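Local coordinates for early transcribed membrane protein 13 (Plasmodium falciparum, PDB 2VWA) that is a sporozoite membrane protein probably essential for liver-stage development of the malaria parasite, whose soluble helical domain binds the lipid phosphatidylethanolamine, at residues A[13-24]-A[70-80]. Residues are numbered along the deposited sequence; the frame is centred on the assembly and turned at random.
Sequences NKNNVDVSIKRY and ISLSKYQENKA
Q76 grips the backbone of V19 with both ends of its amide: OE1 takes V19 N at 3.0 Å on a lone pair, and NE2 gives to V19 O at 2.8 Å, with the oxygen in the amide plane. The same side chain is one half of a capping box at the start of helix 74-99, so the N-terminal lead-in to helix 21-41 is held on the first turn of that helix in this all-helical lipid-binding domain. Q76 OE1 also accepts from S73 N, nearly straight at 175°, while S73 OG receives Q76 N, closing the box. The same hydroxyl lies against D18 OD1, a pair modelled doubtfully short.

Beyond the cap, N15 O takes K74 N at 2.9 Å, and N13 spreads its ND2 between L72 O and E77 OE1. The E77 bond runs in N13's amide plane but meets the carboxylate from above. A chi1 of -168° carries N13's amide toward E77, and its OD1 accepts from N15 N, an Asx turn; N15 repeats it with V17 N. E77 OE1 has a second donor in Q65 of helix 54-67, which ties that helix to the site.

On the other flank V19 CG2 meets L72 CD1, and I70 CD1 sits over one face of the R23 guanidinium, offset toward its rim. I70 and L72 in turn rest on F27. Y24 slides past Q76 with ring and side-chain amide almost parallel, its CE1 edge near the backbone O of Q76. K79, which touches the bound phosphatidylethanolamine, closes on this tyrosine in an off-centre cation-pi contact, NZ lying 4.6 Å from the centroid of the Y24 ring.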
loop_
_atom_site.group_PDB
_atom_site.type_symbol
_atom_site.label_atom_id
_atom_site.label_comp_id
_atom_site.label_asym_id
_atom_site.label_seq_id
_atom_site.Cartn_x
_atom_site.Cartn_y
_atom_site.Cartn_z
ATOM N N ASN A 13 7.617 -4.194 12.223
ATOM C CA ASN A 13 6.644 -5.255 12.459
ATOM C C ASN A 13 7.398 -6.355 13.163
ATOM O O ASN A 13 8.384 -6.866 12.625
ATOM C CB ASN A 13 6.056 -5.786 11.143
ATOM C CG ASN A 13 4.816 -6.684 11.353
ATOM O OD1 ASN A 13 4.814 -7.584 12.192
ATOM N ND2 ASN A 13 3.763 -6.430 10.578
ATOM N N LYS A 14 6.952 -6.703 14.370
ATOM C CA LYS A 14 7.592 -7.766 15.146
ATOM C C LYS A 14 6.734 -9.030 15.254
ATOM O O LYS A 14 7.113 -10.001 15.920
ATOM C CB LYS A 14 7.945 -7.269 16.541
ATOM C CG LYS A 14 9.271 -6.572 16.625
ATOM C CD LYS A 14 9.286 -5.670 17.851
ATOM C CE LYS A 14 10.652 -5.043 18.044
ATOM N NZ LYS A 14 10.516 -3.641 18.535
ATOM N N ASN A 15 5.578 -9.013 14.607
ATOM C CA ASN A 15 4.806 -10.211 14.446
ATOM C C ASN A 15 5.454 -11.187 13.443
ATOM O O ASN A 15 5.653 -10.830 12.267
ATOM C CB ASN A 15 3.423 -9.834 13.974
ATOM C CG ASN A 15 2.523 -11.009 13.887
ATOM O OD1 ASN A 15 2.702 -11.996 14.602
ATOM N ND2 ASN A 15 1.537 -10.925 13.012
ATOM N N ASN A 16 5.789 -12.400 13.906
ATOM C CA ASN A 16 6.182 -13.483 12.974
ATOM C C ASN A 16 5.183 -14.625 12.777
ATOM O O ASN A 16 5.558 -15.681 12.299
ATOM C CB ASN A 16 7.597 -14.029 13.237
ATOM C CG ASN A 16 8.638 -12.910 13.422
ATOM O OD1 ASN A 16 8.578 -12.138 14.390
ATOM N ND2 ASN A 16 9.589 -12.822 12.495
ATOM N N VAL A 17 3.916 -14.384 13.091
ATOM C CA VAL A 17 2.856 -15.373 12.887
ATOM C C VAL A 17 1.938 -14.979 11.710
ATOM O O VAL A 17 1.114 -14.070 11.843
ATOM C CB VAL A 17 1.996 -15.529 14.164
ATOM C CG1 VAL A 17 0.935 -16.612 13.975
ATOM C CG2 VAL A 17 2.894 -15.875 15.357
ATOM N N ASP A 18 2.100 -15.650 10.572
ATOM C CA ASP A 18 1.348 -15.338 9.357
ATOM C C ASP A 18 -0.176 -15.438 9.543
ATOM O O ASP A 18 -0.661 -16.331 10.271
ATOM C CB ASP A 18 1.712 -16.310 8.222
ATOM C CG ASP A 18 3.148 -16.182 7.735
ATOM O OD1 ASP A 18 3.821 -15.169 8.020
ATOM O OD2 ASP A 18 3.605 -17.118 7.028
ATOM N N VAL A 19 -0.923 -14.539 8.883
ATOM C CA VAL A 19 -2.357 -14.773 8.688
ATOM C C VAL A 19 -2.495 -15.759 7.516
ATOM O O VAL A 19 -1.535 -15.984 6.783
ATOM C CB VAL A 19 -3.149 -13.470 8.371
ATOM C CG1 VAL A 19 -3.006 -12.436 9.478
ATOM C CG2 VAL A 19 -2.757 -12.900 6.933
ATOM N N SER A 20 -3.670 -16.350 7.333
ATOM C CA SER A 20 -3.877 -17.287 6.225
ATOM C C SER A 20 -3.752 -16.633 4.844
ATOM O O SER A 20 -3.933 -15.419 4.694
ATOM C CB SER A 20 -5.267 -17.920 6.322
ATOM O OG SER A 20 -6.264 -16.937 6.123
ATOM N N ILE A 21 -3.477 -17.440 3.834
ATOM C CA ILE A 21 -3.424 -16.942 2.464
ATOM C C ILE A 21 -4.722 -16.204 2.027
ATOM O O ILE A 21 -4.642 -15.126 1.426
ATOM C CB ILE A 21 -3.020 -18.069 1.470
ATOM C CG1 ILE A 21 -1.554 -18.489 1.743
ATOM C CG2 ILE A 21 -3.179 -17.608 0.014
ATOM C CD1 ILE A 21 -0.962 -19.601 0.762
ATOM N N LYS A 22 -5.892 -16.765 2.335
ATOM C CA LYS A 22 -7.159 -16.086 2.061
ATOM C C LYS A 22 -7.261 -14.652 2.646
ATOM O O LYS A 22 -7.598 -13.700 1.945
ATOM C CB LYS A 22 -8.350 -16.963 2.482
ATOM C CG LYS A 22 -8.610 -18.112 1.523
ATOM C CD LYS A 22 -9.837 -18.931 1.920
ATOM C CE LYS A 22 -10.166 -20.001 0.853
ATOM N NZ LYS A 22 -9.132 -21.114 0.868
ATOM N N ARG A 23 -6.965 -14.512 3.930
ATOM C CA ARG A 23 -6.907 -13.223 4.561
ATOM C C ARG A 23 -5.845 -12.296 3.979
ATOM O O ARG A 23 -6.123 -11.109 3.769
ATOM C CB ARG A 23 -6.744 -13.378 6.053
ATOM C CG ARG A 23 -8.105 -13.450 6.686
ATOM C CD ARG A 23 -8.120 -13.996 8.076
ATOM N NE ARG A 23 -7.529 -13.137 9.102
ATOM C CZ ARG A 23 -8.055 -11.998 9.521
ATOM N NH1 ARG A 23 -9.146 -11.535 8.956
ATOM N NH2 ARG A 23 -7.483 -11.312 10.488
ATOM N N TYR A 24 -4.657 -12.833 3.709
ATOM C CA TYR A 24 -3.573 -12.068 3.096
ATOM C C TYR A 24 -4.008 -11.548 1.731
ATOM O O TYR A 24 -3.885 -10.360 1.481
ATOM C CB TYR A 24 -2.302 -12.904 2.924
ATOM C CG TYR A 24 -1.278 -12.189 2.095
ATOM C CD1 TYR A 24 -0.470 -11.237 2.665
ATOM C CD2 TYR A 24 -1.144 -12.425 0.724
ATOM C CE1 TYR A 24 0.434 -10.547 1.925
ATOM C CE2 TYR A 24 -0.233 -11.720 -0.031
ATOM C CZ TYR A 24 0.551 -10.786 0.588
ATOM O OH TYR A 24 1.504 -10.045 -0.090
ATOM N N ILE A 70 -5.937 -6.043 11.604
ATOM C CA ILE A 70 -5.349 -7.305 11.188
ATOM C C ILE A 70 -3.846 -7.158 11.302
ATOM O O ILE A 70 -3.287 -6.107 10.956
ATOM C CB ILE A 70 -5.757 -7.697 9.749
ATOM C CG1 ILE A 70 -5.353 -9.145 9.454
ATOM C CG2 ILE A 70 -5.168 -6.735 8.749
ATOM C CD1 ILE A 70 -5.494 -9.550 7.999
ATOM N N SER A 71 -3.185 -8.188 11.798
ATOM C CA SER A 71 -1.759 -8.088 11.950
ATOM C C SER A 71 -1.044 -9.103 11.064
ATOM O O SER A 71 -0.943 -10.291 11.405
ATOM C CB SER A 71 -1.348 -8.230 13.420
ATOM O OG SER A 71 0.067 -8.332 13.514
ATOM N N LEU A 72 -0.553 -8.614 9.928
ATOM C CA LEU A 72 0.294 -9.385 9.024
ATOM C C LEU A 72 1.570 -9.702 9.740
ATOM O O LEU A 72 1.939 -9.001 10.677
ATOM C CB LEU A 72 0.615 -8.561 7.780
ATOM C CG LEU A 72 -0.245 -8.778 6.523
ATOM C CD1 LEU A 72 -1.680 -9.119 6.809
ATOM C CD2 LEU A 72 -0.156 -7.609 5.513
ATOM N N SER A 73 2.239 -10.769 9.322
ATOM C CA SER A 73 3.611 -10.974 9.759
ATOM C C SER A 73 4.593 -10.057 9.014
ATOM O O SER A 73 4.256 -9.515 7.947
ATOM C CB SER A 73 4.001 -12.428 9.580
ATOM O OG SER A 73 4.072 -12.740 8.219
ATOM N N LYS A 74 5.799 -9.887 9.575
ATOM C CA LYS A 74 6.819 -9.025 8.974
ATOM C C LYS A 74 7.015 -9.441 7.533
ATOM O O LYS A 74 6.998 -8.596 6.620
ATOM C CB LYS A 74 8.158 -9.111 9.719
ATOM C CG LYS A 74 9.116 -7.932 9.416
ATOM C CD LYS A 74 10.600 -8.284 9.619
ATOM C CE LYS A 74 11.133 -7.919 11.027
ATOM N NZ LYS A 74 10.642 -8.806 12.155
ATOM N N TYR A 75 7.155 -10.748 7.320
ATOM C CA TYR A 75 7.339 -11.271 5.972
ATOM C C TYR A 75 6.127 -10.956 5.072
ATOM O O TYR A 75 6.299 -10.670 3.875
ATOM C CB TYR A 75 7.699 -12.774 5.997
ATOM C CG TYR A 75 7.373 -13.550 4.733
ATOM C CD1 TYR A 75 8.329 -13.772 3.726
ATOM C CD2 TYR A 75 6.106 -14.099 4.560
ATOM C CE1 TYR A 75 7.989 -14.511 2.568
ATOM C CE2 TYR A 75 5.768 -14.813 3.433
ATOM C CZ TYR A 75 6.688 -15.006 2.454
ATOM O OH TYR A 75 6.257 -15.736 1.373
ATOM N N GLN A 76 4.919 -10.976 5.645
ATOM C CA GLN A 76 3.724 -10.722 4.864
ATOM C C GLN A 76 3.591 -9.252 4.549
ATOM O O GLN A 76 3.085 -8.898 3.512
ATOM C CB GLN A 76 2.475 -11.210 5.578
ATOM C CG GLN A 76 2.073 -12.610 5.191
ATOM C CD GLN A 76 1.112 -13.239 6.174
ATOM O OE1 GLN A 76 1.061 -12.852 7.333
ATOM N NE2 GLN A 76 0.338 -14.205 5.713
ATOM N N GLU A 77 4.066 -8.411 5.458
ATOM C CA GLU A 77 4.012 -6.970 5.306
ATOM C C GLU A 77 4.946 -6.521 4.181
ATOM O O GLU A 77 4.539 -5.743 3.337
ATOM C CB GLU A 77 4.331 -6.269 6.650
ATOM C CG GLU A 77 4.414 -4.743 6.559
ATOM C CD GLU A 77 4.614 -4.048 7.893
ATOM O OE1 GLU A 77 3.750 -4.198 8.810
ATOM O OE2 GLU A 77 5.635 -3.321 8.006
ATOM N N ASN A 78 6.181 -7.030 4.166
ATOM C CA ASN A 78 7.121 -6.787 3.056
ATOM C C ASN A 78 6.629 -7.308 1.705
ATOM O O ASN A 78 6.826 -6.676 0.669
ATOM C CB ASN A 78 8.503 -7.369 3.366
ATOM C CG ASN A 78 9.116 -6.792 4.637
ATOM O OD1 ASN A 78 8.789 -5.678 5.053
ATOM N ND2 ASN A 78 9.993 -7.566 5.283
ATOM N N LYS A 79 5.983 -8.465 1.700
ATOM C CA LYS A 79 5.425 -8.975 0.469
ATOM C C LYS A 79 4.215 -8.072 0.005
ATOM O O LYS A 79 4.032 -7.814 -1.184
ATOM C CB LYS A 79 5.070 -10.448 0.670
ATOM C CG LYS A 79 4.599 -11.171 -0.565
ATOM C CD LYS A 79 4.660 -12.699 -0.414
ATOM C CE LYS A 79 3.499 -13.372 -1.199
ATOM N NZ LYS A 79 2.736 -14.392 -0.353
ATOM N N ALA A 80 3.455 -7.527 0.949
ATOM C CA ALA A 80 2.321 -6.697 0.594
ATOM C C ALA A 80 2.751 -5.352 -0.030
ATOM O O ALA A 80 2.106 -4.865 -0.966
ATOM C CB ALA A 80 1.404 -6.493 1.798
#